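PDB 6YJO: FAD-binding PCMH-type domain-containing protein from Gibberella zeae, which probably oxidises an oligosaccharide substrate with a covalently attached FAD, as a member of the oxygen-dependent FAD-linked oxidoreductase family. Local coordinates for residues V58-L63 with Y104-Y109; A52-E57 with Y67-I72; T344-S349 with D462-N467. One frame throughout, in Å; residues are numbered along the deposited sequence.

Helix 52-57 runs directly into loop 58-63, so contacts 2 and 1 begin side by side. Contact 2 closes the short loop back to 67-72, where strand 71-73 begins. Contact 1 closes a longer loop to 104-109, past strand 95-98 of the small parallel sheet. Their segments alternate along the chain, so the two contacts cross, and they also touch in space. Contact 3 follows in series. It joins the edge strand of the seven-stranded antiparallel sheet to a loop near the C terminus. Contacts 1 and 3 touch near the flavin, where the FAD-binding part meets the antiparallel sheet. Contacts 2 and 3 do not touch.

Contact 1. Residues V58-L63 with Y104-Y109; sequences VKPYNL and YGSFGY. With FAD (flavin-adenine dinucleotide), chain C.
The Tyr109 ring meets the backbone of Val58, Lys59 and Pro60 obliquely. From CB, its CG sits opposite the carbonyl carbon (chi1 -62°), which directs the ring at 58-63. Ser106 O lies in the ring plane at its edge and also accepts a bond from Tyr109 N. Tyr109 CE1 meets Val58 CA at 3.9 Å, and across the ring CE2 meets Pro60 CB at 4.1 Å. CZ lies near Val58 O. At the tip, Tyr109 OH comes within 3.3 Å of Lys59 O, but it is hydrogen-bonded to Glu57 O, of the last residue of helix 52-57, and more weakly to Lys98 NZ. The loops belong to the FAD-binding region of a PCMH-type flavoprotein, and 104-109 follows His102, one of two residues bonded covalently to FAD. Further along, Ser106 OG packs on Pro60 CB at 3.4 Å while hydrogen-bonded to Leu65 O. Asn62 ND2 donates to Tyr104 O over 3.1 Å, with an N-H...O angle of 157°. This donor stands above the carbonyl plane, while the oxygen lies in the Asn62 amide plane. ND2 also donates to Phe345 O, so the amide bridges two backbone carbonyls. Asn62 OD1 accepts from Arg64 N, which helps fix the amide's rotation. Both segments reach the flavin. Tyr61 CE2 touches the FAD methyl C8M at 3.4 Å, and its ring also meets that of His102. Tyr104 brings its ring edge to the isoalloxazine, with CE1 3.7 Å from FAD C9, and its OH is hydrogen-bonded to Gln420.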
loop_
_atom_site.group_PDB
_atom_site.type_symbol
_atom_site.label_atom_id
_atom_site.label_comp_id
_atom_site.label_asym_id
_atom_site.label_seq_id
_atom_site.Cartn_x
_atom_site.Cartn_y
_atom_site.Cartn_z
ATOM N N VAL A 58 15.119 5.495 14.717
ATOM C CA VAL A 58 13.991 6.379 15.003
ATOM C C VAL A 58 13.719 7.350 13.865
ATOM O O VAL A 58 12.670 8.005 13.856
ATOM C CB VAL A 58 14.282 7.085 16.342
ATOM C CG1 VAL A 58 13.492 8.376 16.486
ATOM C CG2 VAL A 58 13.991 6.139 17.505
ATOM N N LYS A 59 14.621 7.443 12.898
ATOM C CA LYS A 59 14.434 8.285 11.722
ATOM C C LYS A 59 13.349 7.688 10.829
ATOM O O LYS A 59 13.572 6.617 10.248
ATOM C CB LYS A 59 15.755 8.404 10.958
ATOM C CG LYS A 59 15.995 9.756 10.291
ATOM C CD LYS A 59 16.918 9.616 9.089
ATOM C CE LYS A 59 17.524 10.941 8.660
ATOM N NZ LYS A 59 17.837 10.965 7.203
ATOM N N PRO A 60 12.188 8.325 10.675
ATOM C CA PRO A 60 11.111 7.719 9.883
ATOM C C PRO A 60 11.446 7.744 8.398
ATOM O O PRO A 60 12.388 8.409 7.963
ATOM C CB PRO A 60 9.914 8.615 10.203
ATOM C CG PRO A 60 10.540 9.967 10.349
ATOM C CD PRO A 60 11.876 9.724 11.021
ATOM N N TYR A 61 10.655 7.012 7.603
ATOM C CA TYR A 61 10.739 7.188 6.155
ATOM C C TYR A 61 10.269 8.582 5.765
ATOM O O TYR A 61 11.025 9.367 5.185
ATOM C CB TYR A 61 9.920 6.130 5.413
ATOM C CG TYR A 61 9.888 6.405 3.923
ATOM C CD1 TYR A 61 11.005 6.173 3.129
ATOM C CD2 TYR A 61 8.753 6.926 3.316
ATOM C CE1 TYR A 61 10.987 6.438 1.773
ATOM C CE2 TYR A 61 8.727 7.193 1.955
ATOM C CZ TYR A 61 9.851 6.950 1.192
ATOM O OH TYR A 61 9.849 7.205 -0.161
ATOM N N ASN A 62 9.022 8.911 6.092
ATOM C CA ASN A 62 8.513 10.267 5.905
ATOM C C ASN A 62 9.103 11.135 7.005
ATOM O O ASN A 62 8.664 11.085 8.154
ATOM C CB ASN A 62 6.987 10.298 5.940
ATOM C CG ASN A 62 6.428 11.629 5.482
ATOM O OD1 ASN A 62 7.183 12.576 5.245
ATOM N ND2 ASN A 62 5.106 11.715 5.363
ATOM N N LEU A 63 10.114 11.932 6.655
ATOM C CA LEU A 63 10.764 12.805 7.624
ATOM C C LEU A 63 9.815 13.838 8.209
ATOM O O LEU A 63 10.150 14.455 9.227
ATOM C CB LEU A 63 11.956 13.508 6.964
ATOM C CG LEU A 63 13.167 12.611 6.707
ATOM C CD1 LEU A 63 14.229 13.331 5.890
ATOM C CD2 LEU A 63 13.749 12.108 8.021
ATOM N N TYR A 104 2.847 6.345 5.189
ATOM C CA TYR A 104 2.769 7.763 4.861
ATOM C C TYR A 104 2.598 8.635 6.099
ATOM O O TYR A 104 2.727 9.862 5.994
ATOM C CB TYR A 104 1.617 8.024 3.886
ATOM C CG TYR A 104 1.851 7.528 2.469
ATOM C CD1 TYR A 104 2.993 6.804 2.131
ATOM C CD2 TYR A 104 0.930 7.797 1.466
ATOM C CE1 TYR A 104 3.204 6.360 0.836
ATOM C CE2 TYR A 104 1.134 7.357 0.167
ATOM C CZ TYR A 104 2.271 6.639 -0.140
ATOM O OH TYR A 104 2.476 6.200 -1.424
ATOM N N GLY A 105 2.317 8.036 7.256
ATOM C CA GLY A 105 2.216 8.764 8.505
ATOM C C GLY A 105 3.069 8.144 9.594
ATOM O O GLY A 105 2.832 8.375 10.781
ATOM N N SER A 106 4.062 7.343 9.204
ATOM C CA SER A 106 5.000 6.738 10.152
ATOM C C SER A 106 4.259 6.002 11.264
ATOM O O SER A 106 4.654 6.033 12.429
ATOM C CB SER A 106 5.943 7.795 10.730
ATOM O OG SER A 106 6.546 8.564 9.705
ATOM N N PHE A 107 3.162 5.332 10.897
ATOM C CA PHE A 107 2.402 4.535 11.855
ATOM C C PHE A 107 3.156 3.289 12.299
ATOM O O PHE A 107 2.759 2.663 13.283
ATOM C CB PHE A 107 1.050 4.138 11.254
ATOM C CG PHE A 107 0.075 5.290 11.092
ATOM C CD1 PHE A 107 0.389 6.574 11.513
ATOM C CD2 PHE A 107 -1.171 5.071 10.519
ATOM C CE1 PHE A 107 -0.520 7.616 11.362
ATOM C CE2 PHE A 107 -2.082 6.110 10.364
ATOM C CZ PHE A 107 -1.755 7.380 10.791
ATOM N N GLY A 108 4.235 2.923 11.608
ATOM C CA GLY A 108 5.100 1.870 12.117
ATOM C C GLY A 108 5.546 2.123 13.539
ATOM O O GLY A 108 5.665 1.187 14.334
ATOM N N TYR A 109 5.802 3.389 13.877
ATOM C CA TYR A 109 6.183 3.760 15.233
ATOM C C TYR A 109 4.977 3.886 16.155
ATOM O O TYR A 109 5.141 3.855 17.382
ATOM C CB TYR A 109 6.962 5.079 15.226
ATOM C CG TYR A 109 8.254 5.000 14.444
ATOM C CD1 TYR A 109 9.441 4.641 15.064
ATOM C CD2 TYR A 109 8.284 5.269 13.082
ATOM C CE1 TYR A 109 10.624 4.558 14.356
ATOM C CE2 TYR A 109 9.464 5.190 12.364
ATOM C CZ TYR A 109 10.633 4.831 13.006
ATOM O OH TYR A 109 11.810 4.752 12.297
HETATM P PA FAD C . 5.383 0.221 7.842
HETATM O O1A FAD C . 5.399 1.622 8.326
HETATM O O2A FAD C . 6.490 -0.664 8.437
HETATM O O5B FAD C . 3.972 -0.439 8.080
HETATM C C5B FAD C . 2.755 0.235 7.697
HETATM C C4B FAD C . 1.608 -0.318 8.499
HETATM O O4B FAD C . 1.730 -1.760 8.579
HETATM C C3B FAD C . 1.542 0.178 9.940
HETATM O O3B FAD C . 0.193 0.278 10.380
HETATM C C2B FAD C . 2.308 -0.910 10.691
HETATM O O2B FAD C . 1.935 -0.980 12.059
HETATM C C1B FAD C . 1.845 -2.152 9.934
HETATM N N9A FAD C . 2.762 -3.285 10.030
HETATM C C8A FAD C . 4.051 -3.366 9.565
HETATM N N7A FAD C . 4.638 -4.513 9.806
HETATM C C5A FAD C . 3.665 -5.243 10.481
HETATM C C6A FAD C . 3.660 -6.543 11.013
HETATM N N6A FAD C . 4.698 -7.381 10.955
HETATM N N1A FAD C . 2.529 -6.960 11.623
HETATM C C2A FAD C . 1.486 -6.130 11.685
HETATM N N3A FAD C . 1.376 -4.885 11.218
HETATM C C4A FAD C . 2.512 -4.494 10.623
HETATM N N1 FAD C . 1.346 1.109 -2.228
HETATM C C2 FAD C . 0.721 0.549 -3.306
HETATM O O2 FAD C . -0.382 -0.000 -3.202
HETATM N N3 FAD C . 1.330 0.590 -4.550
HETATM C C4 FAD C . 2.554 1.162 -4.836
HETATM O O4 FAD C . 2.998 1.140 -5.982
HETATM C C4X FAD C . 3.207 1.753 -3.685
HETATM N N5 FAD C . 4.370 2.316 -3.862
HETATM C C5X FAD C . 4.994 2.875 -2.758
HETATM C C6 FAD C . 6.220 3.508 -2.924
HETATM C C7 FAD C . 6.903 4.060 -1.847
HETATM C C7M FAD C . 8.241 4.713 -2.074
HETATM C C8 FAD C . 6.308 4.043 -0.573
HETATM C C8M FAD C . 7.005 4.638 0.619
HETATM C C9 FAD C . 5.069 3.432 -0.404
HETATM C C9A FAD C . 4.410 2.856 -1.483
HETATM N N10 FAD C . 3.158 2.226 -1.339
HETATM C C10 FAD C . 2.523 1.673 -2.419
HETATM C "C1'" FAD C . 2.478 2.200 -0.038
HETATM C "C2'" FAD C . 2.723 0.932 0.765
HETATM O "O2'" FAD C . 1.924 -0.131 0.249
HETATM C "C3'" FAD C . 2.328 1.192 2.218
HETATM O "O3'" FAD C . 3.049 2.332 2.673
HETATM C "C4'" FAD C . 2.607 0.031 3.169
HETATM O "O4'" FAD C . 1.517 -0.134 4.076
HETATM C "C5'" FAD C . 3.884 0.261 3.943
HETATM O "O5'" FAD C . 4.303 -0.979 4.544
HETATM P P FAD C . 5.673 -1.079 5.297
HETATM O O1P FAD C . 5.709 -2.364 6.130
HETATM O O2P FAD C . 6.783 -0.880 4.332
HETATM O O3P FAD C . 5.556 0.194 6.266
#

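Contact 2. Residues A52-E57 with Y67-I72; sequences AQWVKE and YTPAAI
Trp54 places CG opposite its backbone N (chi1 176°), sending the indole off helix 52-57 to 67-72. With Ile72 CG1 opposite the carbonyl carbon and chi2 extended (165°), CD1 comes over the indole. Ile72 CD1 sits over the six-membered ring of Trp54, 4.1 Å from its centroid and 21° off the normal, a CH-pi contact. It lies toward the rim of that face. Ile72 CG1 is also 3.9 Å from Trp54 CZ3. The far end of the indole reaches the turn before the strand. Trp54 CH2 meets Pro69 CB at 3.8 Å, and Pro69 O lies in the ring plane at the edge, 3.5 Å from CZ2. No hydrogen bond crosses the contact.

Glu57, one helical turn on, adds its aliphatic part. Its CG lies 3.9 Å from Ile72 CD1, so this methyl packs against both Glu57 and Trp54. Glu57 OE1 accepts from Gln53 NE2 at 3.3 Å, met from above the carboxylate plane, and forms a salt bridge with Arg337.

The segments join a short helix to the first strand of the parallel sheet. The Glu57 side chain lies about 9 Å from FAD at the nearest atoms. Strand 71-73 runs beside strand 116-119, with Ile72 packing on Val119, while Ala70 and Ala71 lean on helix 32-41.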
loop_
_atom_site.group_PDB
_atom_site.type_symbol
_atom_site.label_atom_id
_atom_site.label_comp_id
_atom_site.label_asym_id
_atom_site.label_seq_id
_atom_site.Cartn_x
_atom_site.Cartn_y
_atom_site.Cartn_z
ATOM N N ALA A 52 23.733 5.356 19.086
ATOM C CA ALA A 52 23.869 5.717 17.678
ATOM C C ALA A 52 22.832 4.995 16.828
ATOM O O ALA A 52 22.201 5.603 15.955
ATOM C CB ALA A 52 25.280 5.401 17.184
ATOM N N GLN A 53 22.635 3.696 17.069
ATOM C CA GLN A 53 21.637 2.953 16.308
ATOM C C GLN A 53 20.227 3.445 16.611
ATOM O O GLN A 53 19.367 3.444 15.722
ATOM C CB GLN A 53 21.753 1.458 16.609
ATOM C CG GLN A 53 20.841 0.576 15.769
ATOM C CD GLN A 53 21.028 0.797 14.281
ATOM O OE1 GLN A 53 22.132 1.080 13.817
ATOM N NE2 GLN A 53 19.942 0.678 13.526
ATOM N N TRP A 54 19.973 3.867 17.853
ATOM C CA TRP A 54 18.660 4.402 18.200
ATOM C C TRP A 54 18.324 5.637 17.372
ATOM O O TRP A 54 17.159 5.845 17.014
ATOM C CB TRP A 54 18.605 4.735 19.692
ATOM C CG TRP A 54 17.314 5.387 20.117
ATOM C CD1 TRP A 54 16.987 6.711 20.014
ATOM C CD2 TRP A 54 16.180 4.741 20.712
ATOM N NE1 TRP A 54 15.722 6.927 20.505
ATOM C CE2 TRP A 54 15.205 5.735 20.939
ATOM C CE3 TRP A 54 15.895 3.421 21.075
ATOM C CZ2 TRP A 54 13.965 5.446 21.513
ATOM C CZ3 TRP A 54 14.666 3.139 21.644
ATOM C CH2 TRP A 54 13.717 4.146 21.856
ATOM N N VAL A 55 19.322 6.463 17.053
ATOM C CA VAL A 55 19.058 7.668 16.273
ATOM C C VAL A 55 18.841 7.317 14.805
ATOM O O VAL A 55 18.135 8.036 14.091
ATOM C CB VAL A 55 20.202 8.687 16.455
ATOM C CG1 VAL A 55 21.236 8.572 15.334
ATOM C CG2 VAL A 55 19.642 10.095 16.540
ATOM N N LYS A 56 19.434 6.214 14.339
ATOM C CA LYS A 56 19.285 5.773 12.961
ATOM C C LYS A 56 18.001 4.981 12.746
ATOM O O LYS A 56 17.489 4.953 11.623
ATOM C CB LYS A 56 20.505 4.929 12.572
ATOM C CG LYS A 56 20.767 4.796 11.076
ATOM C CD LYS A 56 22.024 3.978 10.813
ATOM C CE LYS A 56 23.302 4.769 11.064
ATOM N NZ LYS A 56 23.582 5.767 10.002
ATOM N N GLU A 57 17.470 4.355 13.800
ATOM C CA GLU A 57 16.245 3.570 13.717
ATOM C C GLU A 57 15.000 4.414 13.940
ATOM O O GLU A 57 13.933 4.084 13.409
ATOM C CB GLU A 57 16.277 2.438 14.750
ATOM C CG GLU A 57 15.327 1.298 14.441
ATOM C CD GLU A 57 15.736 0.523 13.205
ATOM O OE1 GLU A 57 16.768 -0.179 13.260
ATOM O OE2 GLU A 57 15.038 0.630 12.175
ATOM N N TYR A 67 8.744 10.197 15.484
ATOM C CA TYR A 67 8.272 9.847 16.817
ATOM C C TYR A 67 9.396 9.141 17.560
ATOM O O TYR A 67 10.394 8.726 16.966
ATOM C CB TYR A 67 7.013 8.977 16.753
ATOM C CG TYR A 67 5.878 9.651 16.029
ATOM C CD1 TYR A 67 5.106 10.613 16.660
ATOM C CD2 TYR A 67 5.588 9.341 14.709
ATOM C CE1 TYR A 67 4.072 11.241 16.001
ATOM C CE2 TYR A 67 4.554 9.961 14.044
ATOM C CZ TYR A 67 3.801 10.909 14.693
ATOM O OH TYR A 67 2.773 11.529 14.030
ATOM N N THR A 68 9.223 9.007 18.873
ATOM C CA THR A 68 10.243 8.436 19.753
ATOM C C THR A 68 9.635 7.299 20.570
ATOM O O THR A 68 9.035 7.543 21.630
ATOM C CB THR A 68 10.849 9.502 20.660
ATOM O OG1 THR A 68 9.811 10.279 21.275
ATOM C CG2 THR A 68 11.756 10.411 19.841
ATOM N N PRO A 69 9.735 6.057 20.086
ATOM C CA PRO A 69 9.427 4.884 20.913
ATOM C C PRO A 69 9.783 4.982 22.389
ATOM O O PRO A 69 10.679 5.732 22.785
ATOM C CB PRO A 69 10.265 3.783 20.240
ATOM C CG PRO A 69 10.656 4.353 18.843
ATOM C CD PRO A 69 9.904 5.643 18.689
ATOM N N ALA A 70 9.066 4.209 23.209
ATOM C CA ALA A 70 9.532 3.902 24.557
ATOM C C ALA A 70 10.660 2.881 24.507
ATOM O O ALA A 70 11.656 3.018 25.225
ATOM C CB ALA A 70 8.365 3.396 25.406
ATOM N N ALA A 71 10.522 1.867 23.653
ATOM C CA ALA A 71 11.625 0.986 23.294
ATOM C C ALA A 71 11.423 0.501 21.865
ATOM O O ALA A 71 10.314 0.540 21.325
ATOM C CB ALA A 71 11.746 -0.210 24.247
ATOM N N ILE A 72 12.522 0.069 21.253
ATOM C CA ILE A 72 12.514 -0.611 19.962
ATOM C C ILE A 72 13.017 -2.029 20.187
ATOM O O ILE A 72 14.115 -2.226 20.724
ATOM C CB ILE A 72 13.392 0.102 18.922
ATOM C CG1 ILE A 72 12.879 1.510 18.616
ATOM C CG2 ILE A 72 13.445 -0.723 17.645
ATOM C CD1 ILE A 72 13.906 2.363 17.899
#

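Contact 3. Residues T344-S349 with D462-N467; sequences TFYSTS and DTQLSN
The Tyr346 ring presents its hydroxyl edge to the Asp462 carboxylate, with OD1 near the ring plane. The two planes are 61° apart. Thr463 CG2 and Gln464 CG approach the ring obliquely, each 3.7 Å from Tyr346 CE1. Phe435 of helix 431-446 meets the same ring edge-to-face.

Around the carboxylate, OD1 has a donor on each face. Tyr346 OH donates to Asp462 OD1 over 2.7 Å from the syn side. Gln464 N donates to the same oxygen over 3.1 Å from the anti side, which makes an Asx turn at the start of the type I turn 462-465. Thr348 OG1 donates a hydrogen bond to Asp462 OD2 over 2.8 Å, from 47° above the carboxylate plane. The aspartate CG lies opposite its backbone N (chi1 -175°), which sets the carboxylate beside the Thr348 side chain.

A water extends the link to the backbone. It donates to Ser347 O at 2.6 Å and accepts from Thr463 N at 2.9 Å. Loop 462-467 lies in the berberine-like C-terminal region and leads to helix 467-475, where Ser466 is the N-cap. The contact thus ties that region to strand 346-352, an edge strand of the antiparallel sheet.

Asp462 OD2 also forms a salt bridge with Arg442. With that charge and three donors around it, the buried carboxylate is probably ionised and firmly held.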
loop_
_atom_site.group_PDB
_atom_site.type_symbol
_atom_site.label_atom_id
_atom_site.label_comp_id
_atom_site.label_asym_id
_atom_site.label_seq_id
_atom_site.Cartn_x
_atom_site.Cartn_y
_atom_site.Cartn_z
ATOM N N THR A 344 10.098 13.563 2.564
ATOM C CA THR A 344 9.227 14.396 3.394
ATOM C C THR A 344 8.087 14.894 2.515
ATOM O O THR A 344 8.307 15.686 1.593
ATOM C CB THR A 344 9.989 15.557 4.041
ATOM O OG1 THR A 344 9.267 16.781 3.851
ATOM C CG2 THR A 344 11.407 15.677 3.483
ATOM N N PHE A 345 6.873 14.427 2.806
ATOM C CA PHE A 345 5.760 14.538 1.872
ATOM C C PHE A 345 4.445 14.415 2.630
ATOM O O PHE A 345 4.409 14.019 3.800
ATOM C CB PHE A 345 5.847 13.452 0.798
ATOM C CG PHE A 345 5.753 12.060 1.355
ATOM C CD1 PHE A 345 6.880 11.419 1.845
ATOM C CD2 PHE A 345 4.535 11.402 1.416
ATOM C CE1 PHE A 345 6.799 10.148 2.373
ATOM C CE2 PHE A 345 4.446 10.125 1.946
ATOM C CZ PHE A 345 5.582 9.498 2.425
ATOM N N TYR A 346 3.359 14.747 1.932
ATOM C CA TYR A 346 2.002 14.476 2.385
ATOM C C TYR A 346 1.193 13.972 1.199
ATOM O O TYR A 346 1.298 14.521 0.098
ATOM C CB TYR A 346 1.342 15.725 2.982
ATOM C CG TYR A 346 -0.162 15.624 3.090
ATOM C CD1 TYR A 346 -0.756 14.727 3.968
ATOM C CD2 TYR A 346 -0.990 16.426 2.311
ATOM C CE1 TYR A 346 -2.131 14.631 4.070
ATOM C CE2 TYR A 346 -2.368 16.334 2.407
ATOM C CZ TYR A 346 -2.931 15.434 3.292
ATOM O OH TYR A 346 -4.298 15.329 3.403
ATOM N N SER A 347 0.394 12.928 1.421
ATOM C CA SER A 347 -0.353 12.305 0.337
ATOM C C SER A 347 -1.764 11.956 0.788
ATOM O O SER A 347 -2.076 11.910 1.982
ATOM C CB SER A 347 0.340 11.036 -0.185
ATOM O OG SER A 347 1.603 11.336 -0.750
ATOM N N THR A 348 -2.616 11.708 -0.205
ATOM C CA THR A 348 -3.975 11.238 0.021
ATOM C C THR A 348 -4.405 10.459 -1.214
ATOM O O THR A 348 -3.709 10.440 -2.231
ATOM C CB THR A 348 -4.933 12.397 0.319
ATOM O OG1 THR A 348 -6.240 11.881 0.608
ATOM C CG2 THR A 348 -5.012 13.362 -0.863
ATOM N N SER A 349 -5.565 9.812 -1.118
ATOM C CA SER A 349 -6.010 8.880 -2.142
ATOM C C SER A 349 -7.509 9.019 -2.369
ATOM O O SER A 349 -8.216 9.724 -1.643
ATOM C CB SER A 349 -5.684 7.429 -1.759
ATOM O OG SER A 349 -6.291 7.092 -0.523
ATOM N N ASP A 462 -4.491 8.929 4.216
ATOM C CA ASP A 462 -4.527 10.378 4.369
ATOM C C ASP A 462 -4.350 10.693 5.849
ATOM O O ASP A 462 -5.238 10.415 6.662
ATOM C CB ASP A 462 -5.837 10.945 3.833
ATOM C CG ASP A 462 -5.869 12.458 3.865
ATOM O OD1 ASP A 462 -5.095 13.049 4.644
ATOM O OD2 ASP A 462 -6.662 13.055 3.106
ATOM N N THR A 463 -3.209 11.290 6.192
ATOM C CA THR A 463 -2.842 11.430 7.594
ATOM C C THR A 463 -3.734 12.426 8.325
ATOM O O THR A 463 -3.901 12.320 9.545
ATOM C CB THR A 463 -1.379 11.851 7.697
ATOM O OG1 THR A 463 -0.894 11.578 9.016
ATOM C CG2 THR A 463 -1.221 13.336 7.388
ATOM N N GLN A 464 -4.324 13.385 7.612
ATOM C CA GLN A 464 -5.087 14.455 8.244
ATOM C C GLN A 464 -6.516 14.048 8.594
ATOM O O GLN A 464 -7.300 14.907 9.012
ATOM C CB GLN A 464 -5.119 15.686 7.331
ATOM C CG GLN A 464 -3.751 16.229 6.950
ATOM C CD GLN A 464 -2.954 16.704 8.150
ATOM O OE1 GLN A 464 -2.065 16.004 8.634
ATOM N NE2 GLN A 464 -3.266 17.904 8.632
ATOM N N LEU A 465 -6.868 12.773 8.447
ATOM C CA LEU A 465 -8.247 12.333 8.616
ATOM C C LEU A 465 -8.541 11.928 10.054
ATOM O O LEU A 465 -7.697 11.339 10.735
ATOM C CB LEU A 465 -8.547 11.161 7.683
ATOM C CG LEU A 465 -8.742 11.536 6.216
ATOM C CD1 LEU A 465 -9.024 10.298 5.393
ATOM C CD2 LEU A 465 -9.870 12.547 6.070
ATOM N N SER A 466 -9.752 12.250 10.507
ATOM C CA SER A 466 -10.229 11.746 11.787
ATOM C C SER A 466 -10.409 10.237 11.708
ATOM O O SER A 466 -10.758 9.692 10.657
ATOM C CB SER A 466 -11.550 12.419 12.169
ATOM O OG SER A 466 -12.587 12.056 11.270
ATOM N N ASN A 467 -10.140 9.556 12.825
ATOM C CA ASN A 467 -10.343 8.112 12.878
ATOM C C ASN A 467 -11.698 7.720 12.299
ATOM O O ASN A 467 -11.788 6.786 11.497
ATOM C CB ASN A 467 -10.207 7.620 14.322
ATOM C CG ASN A 467 -10.401 6.124 14.455
ATOM O OD1 ASN A 467 -11.526 5.641 14.598
ATOM N ND2 ASN A 467 -9.296 5.377 14.425
HETATM O O HOH W 1 -0.962 11.319 4.308
#